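Local coordinates for CELL division control protein 6 (Pyrobaculum aerophilum, PDB 1FNN), which binds ADP with magnesium as an AAA+ ATPase of the CDC6/cdc18 family and is probably involved in regulating DNA replication, at residues P12-K17 with L203-A208; L19-Q24 with K195-D200; Q221-I226 with I244-R249. All coordinates share one frame; numbering follows the deposited sequence.

Interaction 1 of 3, residues P12-K17 with L203-A208; sequences PSYVPK and LDRAKA. With ADP (adenosine-5'-diphosphate), chain D.
Tyr14, with CG anti to the backbone N (chi1 -180°), presents the CD2 side of its ring to Arg205, whose bend at chi2 (-71°) carries the guanidinium off helix 195-209 and in between the tyrosine and ADP. Ring and guanidinium run antiparallel past one another with their planes 61° apart. The contact is therefore no parallel stack: Tyr14 CD2 stands over one guanidinium face, near its rim, 3.6 Å from Arg205 NH1. Beside it Pro16 brings CG to 3.5 Å from Arg205 NH2, and the same CG packs on C2 of the adenine. Farther out, Ala208 CB lies near the tyrosine hydroxyl. Arg205 NH2 forks to the nucleotide, donating to ADP N3 at 2.9 Å and to ADP O2' at 2.9 Å, so one nitrogen reads base and ribose at once. Arg205 NH1 is also hydrogen-bonded to Val9 O and donates to a water at 3.1 Å; the same water is hydrogen-bonded to Tyr14 O at 2.6 Å and to ADP O3'. The N-terminal loop thus borders the ribose and the C2 side of the adenine while the lid helix supplies the arginine. Since Arg205 grips neutral base and ribose atoms rather than phosphate, its hold is probably on the nucleoside part, with the tyrosine and proline limiting how far the guanidinium can move.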
loop_
_atom_site.group_PDB
_atom_site.type_symbol
_atom_site.label_atom_id
_atom_site.label_comp_id
_atom_site.label_asym_id
_atom_site.label_seq_id
_atom_site.Cartn_x
_atom_site.Cartn_y
_atom_site.Cartn_z
ATOM N N PRO A 12 7.899 -7.820 -3.506
ATOM C CA PRO A 12 6.967 -7.008 -4.254
ATOM C C PRO A 12 6.242 -7.739 -5.365
ATOM O O PRO A 12 5.073 -7.461 -5.613
ATOM C CB PRO A 12 7.851 -5.941 -4.929
ATOM C CG PRO A 12 8.989 -5.790 -3.971
ATOM C CD PRO A 12 9.254 -7.195 -3.474
ATOM N N SER A 13 6.944 -8.668 -6.003
ATOM C CA SER A 13 6.431 -9.372 -7.157
ATOM C C SER A 13 5.578 -10.567 -6.794
ATOM O O SER A 13 4.834 -11.023 -7.668
ATOM C CB SER A 13 7.596 -9.790 -8.056
ATOM O OG SER A 13 8.251 -10.923 -7.515
ATOM N N TYR A 14 5.570 -11.016 -5.530
ATOM C CA TYR A 14 4.704 -12.124 -5.154
ATOM C C TYR A 14 3.236 -11.785 -5.338
ATOM O O TYR A 14 2.726 -10.745 -4.881
ATOM C CB TYR A 14 4.955 -12.460 -3.679
ATOM C CG TYR A 14 4.146 -13.588 -3.107
ATOM C CD1 TYR A 14 4.564 -14.915 -3.362
ATOM C CD2 TYR A 14 3.016 -13.380 -2.343
ATOM C CE1 TYR A 14 3.825 -15.961 -2.837
ATOM C CE2 TYR A 14 2.287 -14.431 -1.822
ATOM C CZ TYR A 14 2.722 -15.734 -2.092
ATOM O OH TYR A 14 1.996 -16.785 -1.575
ATOM N N VAL A 15 2.495 -12.714 -5.914
ATOM C CA VAL A 15 1.060 -12.596 -6.183
ATOM C C VAL A 15 0.392 -13.649 -5.316
ATOM O O VAL A 15 0.666 -14.827 -5.502
ATOM C CB VAL A 15 0.683 -12.855 -7.663
ATOM C CG1 VAL A 15 -0.842 -12.809 -7.832
ATOM C CG2 VAL A 15 1.312 -11.830 -8.594
ATOM N N PRO A 16 -0.311 -13.263 -4.252
ATOM C CA PRO A 16 -0.844 -14.224 -3.316
ATOM C C PRO A 16 -1.996 -14.984 -3.953
ATOM O O PRO A 16 -2.586 -14.525 -4.936
ATOM C CB PRO A 16 -1.234 -13.376 -2.105
ATOM C CG PRO A 16 -1.451 -12.013 -2.672
ATOM C CD PRO A 16 -0.614 -11.840 -3.911
ATOM N N LYS A 17 -2.401 -16.085 -3.332
ATOM C CA LYS A 17 -3.524 -16.875 -3.808
ATOM C C LYS A 17 -4.817 -16.086 -3.741
ATOM O O LYS A 17 -5.746 -16.337 -4.508
ATOM C CB LYS A 17 -3.684 -18.146 -2.953
ATOM C CG LYS A 17 -4.801 -19.070 -3.421
ATOM C CD LYS A 17 -4.579 -20.471 -2.850
ATOM C CE LYS A 17 -5.783 -21.379 -3.064
ATOM N NZ LYS A 17 -5.766 -22.531 -2.118
ATOM N N LEU A 203 -2.179 -11.474 7.825
ATOM C CA LEU A 203 -2.300 -12.825 8.355
ATOM C C LEU A 203 -2.026 -13.843 7.225
ATOM O O LEU A 203 -1.452 -14.924 7.439
ATOM C CB LEU A 203 -3.712 -12.971 8.935
ATOM C CG LEU A 203 -4.001 -14.321 9.580
ATOM C CD1 LEU A 203 -2.975 -14.645 10.664
ATOM C CD2 LEU A 203 -5.421 -14.392 10.128
ATOM N N ASP A 204 -2.562 -13.548 6.034
ATOM C CA ASP A 204 -2.275 -14.400 4.863
ATOM C C ASP A 204 -0.785 -14.511 4.638
ATOM O O ASP A 204 -0.242 -15.627 4.413
ATOM C CB ASP A 204 -3.023 -13.841 3.635
ATOM C CG ASP A 204 -4.427 -14.336 3.480
ATOM O OD1 ASP A 204 -5.138 -13.945 2.529
ATOM O OD2 ASP A 204 -4.902 -15.148 4.306
ATOM N N ARG A 205 -0.042 -13.383 4.555
ATOM C CA ARG A 205 1.386 -13.419 4.387
ATOM C C ARG A 205 2.088 -14.196 5.495
ATOM O O ARG A 205 3.069 -14.954 5.232
ATOM C CB ARG A 205 2.040 -12.020 4.277
ATOM C CG ARG A 205 1.415 -11.160 3.151
ATOM C CD ARG A 205 1.856 -11.744 1.766
ATOM N NE ARG A 205 1.048 -11.042 0.739
ATOM C CZ ARG A 205 1.611 -10.384 -0.257
ATOM N NH1 ARG A 205 2.924 -10.313 -0.400
ATOM N NH2 ARG A 205 0.810 -9.784 -1.130
ATOM N N ALA A 206 1.667 -13.975 6.753
ATOM C CA ALA A 206 2.319 -14.694 7.849
ATOM C C ALA A 206 2.102 -16.203 7.689
ATOM O O ALA A 206 3.003 -17.020 7.904
ATOM C CB ALA A 206 1.799 -14.254 9.233
ATOM N N LYS A 207 0.886 -16.623 7.423
ATOM C CA LYS A 207 0.614 -18.059 7.294
ATOM C C LYS A 207 1.430 -18.694 6.166
ATOM O O LYS A 207 1.993 -19.759 6.374
ATOM C CB LYS A 207 -0.870 -18.289 6.999
ATOM C CG LYS A 207 -1.713 -18.292 8.277
ATOM C CD LYS A 207 -3.184 -18.260 7.848
ATOM C CE LYS A 207 -4.068 -18.082 9.074
ATOM N NZ LYS A 207 -5.506 -18.067 8.694
ATOM N N ALA A 208 1.628 -17.982 5.073
ATOM C CA ALA A 208 2.383 -18.488 3.931
ATOM C C ALA A 208 3.876 -18.374 4.083
ATOM O O ALA A 208 4.622 -19.161 3.488
ATOM C CB ALA A 208 1.964 -17.706 2.674
HETATM P PB ADP D . -0.398 -0.597 -5.866
HETATM O O1B ADP D . -0.142 -0.737 -7.361
HETATM O O2B ADP D . -1.733 -0.227 -5.546
HETATM O O3B ADP D . 0.561 0.442 -5.505
HETATM P PA ADP D . 0.269 -3.237 -5.054
HETATM O O1A ADP D . -0.570 -3.954 -6.031
HETATM O O2A ADP D . 1.689 -3.295 -5.420
HETATM O O3A ADP D . -0.209 -1.787 -4.898
HETATM O "O5'" ADP D . 0.164 -3.909 -3.564
HETATM C "C5'" ADP D . 1.178 -3.526 -2.651
HETATM C "C4'" ADP D . 1.598 -4.811 -1.910
HETATM O "O4'" ADP D . 0.475 -5.298 -1.209
HETATM C "C3'" ADP D . 2.035 -5.954 -2.817
HETATM O "O3'" ADP D . 2.994 -6.728 -2.116
HETATM C "C2'" ADP D . 0.723 -6.630 -3.031
HETATM O "O2'" ADP D . 0.871 -7.998 -3.414
HETATM C "C1'" ADP D . 0.127 -6.566 -1.619
HETATM N N9 ADP D . -1.279 -6.548 -1.747
HETATM C C8 ADP D . -2.043 -5.453 -2.052
HETATM N N7 ADP D . -3.320 -5.611 -1.864
HETATM C C5 ADP D . -3.397 -6.913 -1.398
HETATM C C6 ADP D . -4.493 -7.711 -1.031
HETATM N N6 ADP D . -5.733 -7.255 -1.112
HETATM N N1 ADP D . -4.258 -8.965 -0.636
HETATM C C2 ADP D . -3.014 -9.404 -0.607
HETATM N N3 ADP D . -1.889 -8.766 -0.925
HETATM C C4 ADP D . -2.167 -7.495 -1.323
HETATM O O HOH W 1 3.884 -9.206 -3.140
#

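Interaction 2 of 3, residues L19-Q24 with K195-D200; sequences LPHREQ and KDQIFD. With ADP (adenosine-5'-diphosphate), chain D.
The adenine end of the ADP pocket is bordered by a type II beta turn, Leu19 to Arg22, which leads into helix 23-38 and meets the start of helix 195-209. His21 holds its CG anti to the carbonyl carbon (chi1 -54°), which points the ring at that second helix. Its NE2 donates to Asp200 OD2 at 2.6 Å, nearly straight (166°) and in the ring plane, using the anti lone pair of that oxygen; ring and carboxylate are almost coplanar. Gln197 lies over one face of the imidazole, its CG 3.4 Å from the ring centroid in a CH-pi contact, while its OE1 is held by Thr194 N. Next to the histidine, Pro20 O accepts from ADP N6 at 3.0 Å, and Leu19 CD2 packs against the base at N1. Arg22 NH1 donates to His21 O at 2.8 Å from above the carbonyl plane, and Arg22 bonds further to Thr55 O and Ser191 O. Replacing His21 by alanine would probably leave Asp200 OD2 without its partner in the turn and Gln197 CG without a face to cover. The carboxylate is likely to favour a protonated imidazole, whose charge would strengthen this tie between the adenine-binding turn and the helix.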
loop_
_atom_site.group_PDB
_atom_site.type_symbol
_atom_site.label_atom_id
_atom_site.label_comp_id
_atom_site.label_asym_id
_atom_site.label_seq_id
_atom_site.Cartn_x
_atom_site.Cartn_y
_atom_site.Cartn_z
ATOM N N LEU A 19 -6.791 -12.299 -2.643
ATOM C CA LEU A 19 -6.793 -10.856 -2.514
ATOM C C LEU A 19 -8.030 -10.452 -1.711
ATOM O O LEU A 19 -8.975 -9.837 -2.204
ATOM C CB LEU A 19 -6.773 -10.168 -3.876
ATOM C CG LEU A 19 -5.558 -10.328 -4.796
ATOM C CD1 LEU A 19 -5.705 -9.491 -6.068
ATOM C CD2 LEU A 19 -4.222 -10.021 -4.130
ATOM N N PRO A 20 -7.928 -10.598 -0.379
ATOM C CA PRO A 20 -9.051 -10.256 0.490
ATOM C C PRO A 20 -9.280 -8.783 0.361
ATOM O O PRO A 20 -8.337 -7.984 0.279
ATOM C CB PRO A 20 -8.611 -10.708 1.883
ATOM C CG PRO A 20 -7.106 -10.761 1.817
ATOM C CD PRO A 20 -6.848 -11.251 0.381
ATOM N N HIS A 21 -10.539 -8.362 0.340
ATOM C CA HIS A 21 -10.954 -6.965 0.264
ATOM C C HIS A 21 -10.802 -6.394 -1.127
ATOM O O HIS A 21 -11.082 -5.209 -1.319
ATOM C CB HIS A 21 -10.292 -6.107 1.377
ATOM C CG HIS A 21 -10.583 -6.766 2.713
ATOM N ND1 HIS A 21 -11.830 -6.829 3.299
ATOM C CD2 HIS A 21 -9.719 -7.399 3.555
ATOM C CE1 HIS A 21 -11.717 -7.473 4.449
ATOM N NE2 HIS A 21 -10.437 -7.843 4.645
ATOM N N ARG A 22 -10.426 -7.203 -2.140
ATOM C CA ARG A 22 -10.352 -6.675 -3.509
ATOM C C ARG A 22 -11.239 -7.485 -4.440
ATOM O O ARG A 22 -11.132 -7.415 -5.671
ATOM C CB ARG A 22 -8.916 -6.681 -4.049
ATOM C CG ARG A 22 -7.993 -5.641 -3.376
ATOM C CD ARG A 22 -8.513 -4.279 -3.727
ATOM N NE ARG A 22 -7.994 -3.061 -3.176
ATOM C CZ ARG A 22 -8.630 -2.330 -2.257
ATOM N NH1 ARG A 22 -9.808 -2.720 -1.799
ATOM N NH2 ARG A 22 -8.054 -1.223 -1.827
ATOM N N GLU A 23 -12.153 -8.252 -3.859
ATOM C CA GLU A 23 -13.097 -9.069 -4.622
ATOM C C GLU A 23 -13.939 -8.208 -5.547
ATOM O O GLU A 23 -14.086 -8.548 -6.735
ATOM C CB GLU A 23 -14.030 -9.914 -3.748
ATOM C CG GLU A 23 -13.328 -10.996 -2.948
ATOM C CD GLU A 23 -12.848 -10.566 -1.574
ATOM O OE1 GLU A 23 -12.836 -9.355 -1.249
ATOM O OE2 GLU A 23 -12.474 -11.459 -0.787
ATOM N N GLN A 24 -14.313 -7.019 -5.097
ATOM C CA GLN A 24 -15.125 -6.113 -5.891
ATOM C C GLN A 24 -14.392 -5.536 -7.075
ATOM O O GLN A 24 -14.914 -5.514 -8.206
ATOM C CB GLN A 24 -15.729 -5.001 -5.014
ATOM C CG GLN A 24 -16.624 -4.052 -5.791
ATOM C CD GLN A 24 -17.580 -3.285 -4.888
ATOM O OE1 GLN A 24 -17.721 -3.573 -3.695
ATOM N NE2 GLN A 24 -18.263 -2.282 -5.442
ATOM N N LYS A 195 -7.661 -0.794 9.000
ATOM C CA LYS A 195 -6.822 -1.584 9.883
ATOM C C LYS A 195 -7.173 -3.043 9.843
ATOM O O LYS A 195 -6.280 -3.904 9.988
ATOM C CB LYS A 195 -6.922 -1.035 11.324
ATOM C CG LYS A 195 -6.255 0.329 11.374
ATOM C CD LYS A 195 -6.510 1.028 12.743
ATOM C CE LYS A 195 -5.613 2.271 12.721
ATOM N NZ LYS A 195 -5.470 2.916 14.060
ATOM N N ASP A 196 -8.469 -3.354 9.876
ATOM C CA ASP A 196 -8.870 -4.746 9.838
ATOM C C ASP A 196 -8.457 -5.364 8.469
ATOM O O ASP A 196 -8.048 -6.510 8.471
ATOM C CB ASP A 196 -10.382 -4.862 10.038
ATOM C CG ASP A 196 -10.702 -4.014 11.281
ATOM O OD1 ASP A 196 -10.985 -2.799 11.081
ATOM O OD2 ASP A 196 -10.639 -4.621 12.366
ATOM N N GLN A 197 -8.558 -4.622 7.392
ATOM C CA GLN A 197 -8.203 -5.205 6.073
ATOM C C GLN A 197 -6.712 -5.450 6.011
ATOM O O GLN A 197 -6.249 -6.480 5.476
ATOM C CB GLN A 197 -8.661 -4.208 4.998
ATOM C CG GLN A 197 -10.196 -4.116 4.960
ATOM C CD GLN A 197 -10.668 -3.013 4.064
ATOM O OE1 GLN A 197 -9.999 -2.036 3.685
ATOM N NE2 GLN A 197 -11.934 -3.172 3.682
ATOM N N ILE A 198 -5.914 -4.468 6.499
ATOM C CA ILE A 198 -4.465 -4.703 6.612
ATOM C C ILE A 198 -4.146 -5.951 7.397
ATOM O O ILE A 198 -3.349 -6.827 7.010
ATOM C CB ILE A 198 -3.712 -3.495 7.208
ATOM C CG1 ILE A 198 -3.769 -2.321 6.236
ATOM C CG2 ILE A 198 -2.270 -3.876 7.514
ATOM C CD1 ILE A 198 -2.960 -2.535 4.951
ATOM N N PHE A 199 -4.780 -6.135 8.559
ATOM C CA PHE A 199 -4.599 -7.330 9.347
ATOM C C PHE A 199 -4.877 -8.585 8.459
ATOM O O PHE A 199 -4.111 -9.541 8.620
ATOM C CB PHE A 199 -5.540 -7.352 10.548
ATOM C CG PHE A 199 -5.502 -8.624 11.325
ATOM C CD1 PHE A 199 -4.565 -8.823 12.315
ATOM C CD2 PHE A 199 -6.414 -9.640 11.068
ATOM C CE1 PHE A 199 -4.516 -9.984 13.038
ATOM C CE2 PHE A 199 -6.371 -10.816 11.792
ATOM C CZ PHE A 199 -5.425 -11.002 12.783
ATOM N N ASP A 200 -5.990 -8.589 7.745
ATOM C CA ASP A 200 -6.298 -9.845 6.992
ATOM C C ASP A 200 -5.209 -10.136 5.953
ATOM O O ASP A 200 -4.860 -11.273 5.682
ATOM C CB ASP A 200 -7.651 -9.744 6.340
ATOM C CG ASP A 200 -8.834 -9.621 7.289
ATOM O OD1 ASP A 200 -8.785 -10.162 8.406
ATOM O OD2 ASP A 200 -9.804 -8.970 6.877
HETATM P PB ADP D . -0.398 -0.597 -5.866
HETATM O O1B ADP D . -0.142 -0.737 -7.361
HETATM O O2B ADP D . -1.733 -0.227 -5.546
HETATM O O3B ADP D . 0.561 0.442 -5.505
HETATM P PA ADP D . 0.269 -3.237 -5.054
HETATM O O1A ADP D . -0.570 -3.954 -6.031
HETATM O O2A ADP D . 1.689 -3.295 -5.420
HETATM O O3A ADP D . -0.209 -1.787 -4.898
HETATM O "O5'" ADP D . 0.164 -3.909 -3.564
HETATM C "C5'" ADP D . 1.178 -3.526 -2.651
HETATM C "C4'" ADP D . 1.598 -4.811 -1.910
HETATM O "O4'" ADP D . 0.475 -5.298 -1.209
HETATM C "C3'" ADP D . 2.035 -5.954 -2.817
HETATM O "O3'" ADP D . 2.994 -6.728 -2.116
HETATM C "C2'" ADP D . 0.723 -6.630 -3.031
HETATM O "O2'" ADP D . 0.871 -7.998 -3.414
HETATM C "C1'" ADP D . 0.127 -6.566 -1.619
HETATM N N9 ADP D . -1.279 -6.548 -1.747
HETATM C C8 ADP D . -2.043 -5.453 -2.052
HETATM N N7 ADP D . -3.320 -5.611 -1.864
HETATM C C5 ADP D . -3.397 -6.913 -1.398
HETATM C C6 ADP D . -4.493 -7.711 -1.031
HETATM N N6 ADP D . -5.733 -7.255 -1.112
HETATM N N1 ADP D . -4.258 -8.965 -0.636
HETATM C C2 ADP D . -3.014 -9.404 -0.607
HETATM N N3 ADP D . -1.889 -8.766 -0.925
HETATM C C4 ADP D . -2.167 -7.495 -1.323
#

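Interaction 3 of 3, residues Q221-I226 with I244-R249; sequences QMIADI and IDILYR. With ADP (adenosine-5'-diphosphate), chain D.
Ile223 packs against Ile246 and Leu247 where two helices of the AAA+ lid, 217-227 and 240-256, lie side by side in its small helical bundle. The contact between them is apolar, and all three touching residues are buried. Ile223 divides its two branches between neighbouring residues of the other helix. Its CG2, anti to the backbone N while CG1 is anti to the carbonyl carbon (chi1 -60°), meets CG2 of Ile246 at 3.9 Å, the two isoleucines lying alongside with their chains running opposite ways. The longer branch, extended at chi2 (178°), carries CD1 to the backbone of the facing helix, 3.6 Å from Leu247 CA, and on to Leu247 CB at 3.9 Å. Leu247 CD1 closes on the same methyl from farther along the leucine side chain. Ile223 also touches Leu202 of helix 195-209, so a third lid helix takes part in this core.

Polar bonds are found within the helices and to other parts of the chain. Backbone bonds such as Tyr248 N to Ile244 O at 3.0 Å run along each helix. On helix 217-227, Asp225 forms a salt bridge with Arg351 and a hydrogen bond with Tyr308, joining the lid to the C-terminal winged-helix region. On helix 240-256, the ring of Tyr248 stacks with that of Phe10, and Arg249 NE forms a salt bridge one turn back with Asp245 OD1 at 2.7 Å, which it meets from above the carboxylate plane.

Toward the nucleotide, helix 240-256 presents Ile244, which makes an apolar wall for the ribose: its CD1 comes to 3.5 Å from ADP O4' and lies almost as near to C1'.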
loop_
_atom_site.group_PDB
_atom_site.type_symbol
_atom_site.label_atom_id
_atom_site.label_comp_id
_atom_site.label_asym_id
_atom_site.label_seq_id
_atom_site.Cartn_x
_atom_site.Cartn_y
_atom_site.Cartn_z
ATOM N N GLN A 221 -1.788 -7.194 14.548
ATOM C CA GLN A 221 -2.690 -6.065 14.830
ATOM C C GLN A 221 -1.932 -4.755 15.090
ATOM O O GLN A 221 -2.341 -3.705 14.572
ATOM C CB GLN A 221 -3.625 -6.349 15.995
ATOM C CG GLN A 221 -4.782 -7.301 15.772
ATOM C CD GLN A 221 -5.367 -7.804 17.080
ATOM O OE1 GLN A 221 -4.747 -7.720 18.152
ATOM N NE2 GLN A 221 -6.577 -8.345 17.036
ATOM N N MET A 222 -0.783 -4.862 15.726
ATOM C CA MET A 222 0.108 -3.700 15.974
ATOM C C MET A 222 0.577 -3.036 14.711
ATOM O O MET A 222 0.553 -1.797 14.492
ATOM C CB MET A 222 1.237 -4.212 16.856
ATOM C CG MET A 222 2.352 -3.225 17.193
ATOM S SD MET A 222 3.697 -4.000 18.117
ATOM C CE MET A 222 4.889 -2.676 18.187
ATOM N N ILE A 223 1.023 -3.903 13.748
ATOM C CA ILE A 223 1.464 -3.383 12.464
ATOM C C ILE A 223 0.288 -2.797 11.691
ATOM O O ILE A 223 0.408 -1.755 11.079
ATOM C CB ILE A 223 2.092 -4.526 11.579
ATOM C CG1 ILE A 223 3.279 -5.107 12.315
ATOM C CG2 ILE A 223 2.417 -3.933 10.211
ATOM C CD1 ILE A 223 4.009 -6.285 11.641
ATOM N N ALA A 224 -0.886 -3.450 11.752
ATOM C CA ALA A 224 -2.075 -2.939 11.079
ATOM C C ALA A 224 -2.582 -1.606 11.685
ATOM O O ALA A 224 -3.010 -0.711 10.968
ATOM C CB ALA A 224 -3.187 -3.980 11.278
ATOM N N ASP A 225 -2.359 -1.438 12.973
ATOM C CA ASP A 225 -2.697 -0.201 13.691
ATOM C C ASP A 225 -1.768 0.912 13.280
ATOM O O ASP A 225 -2.208 2.061 13.216
ATOM C CB ASP A 225 -2.684 -0.366 15.224
ATOM C CG ASP A 225 -3.958 -1.085 15.632
ATOM O OD1 ASP A 225 -4.871 -1.065 14.783
ATOM O OD2 ASP A 225 -4.048 -1.643 16.734
ATOM N N ILE A 226 -0.531 0.602 12.894
ATOM C CA ILE A 226 0.392 1.624 12.432
ATOM C C ILE A 226 0.050 2.047 11.013
ATOM O O ILE A 226 0.519 3.101 10.579
ATOM C CB ILE A 226 1.839 1.071 12.394
ATOM C CG1 ILE A 226 2.355 0.615 13.757
ATOM C CG2 ILE A 226 2.820 2.073 11.830
ATOM C CD1 ILE A 226 3.680 -0.138 13.594
ATOM N N ILE A 244 3.289 -4.874 4.712
ATOM C CA ILE A 244 4.036 -6.148 4.492
ATOM C C ILE A 244 5.523 -5.954 4.686
ATOM O O ILE A 244 6.265 -6.777 5.220
ATOM C CB ILE A 244 3.701 -6.670 3.053
ATOM C CG1 ILE A 244 2.210 -7.022 2.976
ATOM C CG2 ILE A 244 4.618 -7.866 2.748
ATOM C CD1 ILE A 244 1.618 -7.130 1.560
ATOM N N ASP A 245 6.073 -4.817 4.279
ATOM C CA ASP A 245 7.480 -4.505 4.457
ATOM C C ASP A 245 7.809 -4.475 5.964
ATOM O O ASP A 245 8.788 -5.076 6.393
ATOM C CB ASP A 245 7.717 -3.156 3.783
ATOM C CG ASP A 245 9.094 -2.565 3.742
ATOM O OD1 ASP A 245 10.101 -3.213 4.023
ATOM O OD2 ASP A 245 9.280 -1.377 3.417
ATOM N N ILE A 246 6.895 -3.903 6.783
ATOM C CA ILE A 246 7.172 -3.886 8.223
ATOM C C ILE A 246 7.122 -5.275 8.807
ATOM O O ILE A 246 7.950 -5.592 9.676
ATOM C CB ILE A 246 6.183 -2.914 8.962
ATOM C CG1 ILE A 246 6.582 -1.470 8.598
ATOM C CG2 ILE A 246 6.244 -3.215 10.458
ATOM C CD1 ILE A 246 5.436 -0.471 8.944
ATOM N N LEU A 247 6.142 -6.111 8.440
ATOM C CA LEU A 247 6.080 -7.476 8.930
ATOM C C LEU A 247 7.372 -8.258 8.632
ATOM O O LEU A 247 7.992 -8.893 9.508
ATOM C CB LEU A 247 4.881 -8.233 8.341
ATOM C CG LEU A 247 4.714 -9.713 8.651
ATOM C CD1 LEU A 247 4.709 -9.996 10.171
ATOM C CD2 LEU A 247 3.408 -10.284 8.096
ATOM N N TYR A 248 7.821 -8.126 7.386
ATOM C CA TYR A 248 9.016 -8.894 6.965
ATOM C C TYR A 248 10.272 -8.408 7.678
ATOM O O TYR A 248 11.095 -9.169 8.203
ATOM C CB TYR A 248 9.175 -8.711 5.446
ATOM C CG TYR A 248 10.368 -9.430 4.841
ATOM C CD1 TYR A 248 10.540 -10.792 5.047
ATOM C CD2 TYR A 248 11.300 -8.747 4.074
ATOM C CE1 TYR A 248 11.618 -11.477 4.507
ATOM C CE2 TYR A 248 12.387 -9.423 3.526
ATOM C CZ TYR A 248 12.529 -10.779 3.751
ATOM O OH TYR A 248 13.617 -11.448 3.201
ATOM N N ARG A 249 10.497 -7.092 7.738
ATOM C CA ARG A 249 11.575 -6.511 8.519
ATOM C C ARG A 249 11.526 -6.898 10.004
ATOM O O ARG A 249 12.595 -7.192 10.562
ATOM C CB ARG A 249 11.567 -4.964 8.494
ATOM C CG ARG A 249 12.176 -4.432 7.200
ATOM C CD ARG A 249 11.747 -3.013 6.937
ATOM N NE ARG A 249 12.111 -2.388 5.685
ATOM C CZ ARG A 249 13.277 -1.860 5.388
ATOM N NH1 ARG A 249 13.457 -1.324 4.202
ATOM N NH2 ARG A 249 14.271 -1.863 6.274
HETATM P PB ADP D . -0.398 -0.597 -5.866
HETATM O O1B ADP D . -0.142 -0.737 -7.361
HETATM O O2B ADP D . -1.733 -0.227 -5.546
HETATM O O3B ADP D . 0.561 0.442 -5.505
HETATM P PA ADP D . 0.269 -3.237 -5.054
HETATM O O1A ADP D . -0.570 -3.954 -6.031
HETATM O O2A ADP D . 1.689 -3.295 -5.420
HETATM O O3A ADP D . -0.209 -1.787 -4.898
HETATM O "O5'" ADP D . 0.164 -3.909 -3.564
HETATM C "C5'" ADP D . 1.178 -3.526 -2.651
HETATM C "C4'" ADP D . 1.598 -4.811 -1.910
HETATM O "O4'" ADP D . 0.475 -5.298 -1.209
HETATM C "C3'" ADP D . 2.035 -5.954 -2.817
HETATM O "O3'" ADP D . 2.994 -6.728 -2.116
HETATM C "C2'" ADP D . 0.723 -6.630 -3.031
HETATM O "O2'" ADP D . 0.871 -7.998 -3.414
HETATM C "C1'" ADP D . 0.127 -6.566 -1.619
HETATM N N9 ADP D . -1.279 -6.548 -1.747
HETATM C C8 ADP D . -2.043 -5.453 -2.052
HETATM N N7 ADP D . -3.320 -5.611 -1.864
HETATM C C5 ADP D . -3.397 -6.913 -1.398
HETATM C C6 ADP D . -4.493 -7.711 -1.031
HETATM N N6 ADP D . -5.733 -7.255 -1.112
HETATM N N1 ADP D . -4.258 -8.965 -0.636
HETATM C C2 ADP D . -3.014 -9.404 -0.607
HETATM N N3 ADP D . -1.889 -8.766 -0.925
HETATM C C4 ADP D . -2.167 -7.495 -1.323
#

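From the N terminus, residues 12-17 open interaction 1, and 19-24 follow at once to open interaction 2. Interaction 2 closes first, at 195-200, after the chain has passed through the parallel sheet of the ATPase core; interaction 1 closes at 203-208 on the same helix 195-209, so the second loop is nested inside the first. Both tie the N-terminal loop region to the lid around ADP, and they touch where Pro20 meets Asp204. Interaction 3 comes later, in series, a short loop within the lid. Its helices back helix 195-209: Ile244 packs on Arg205 of interaction 1, and Ala224 packs on Ile198 of interaction 2.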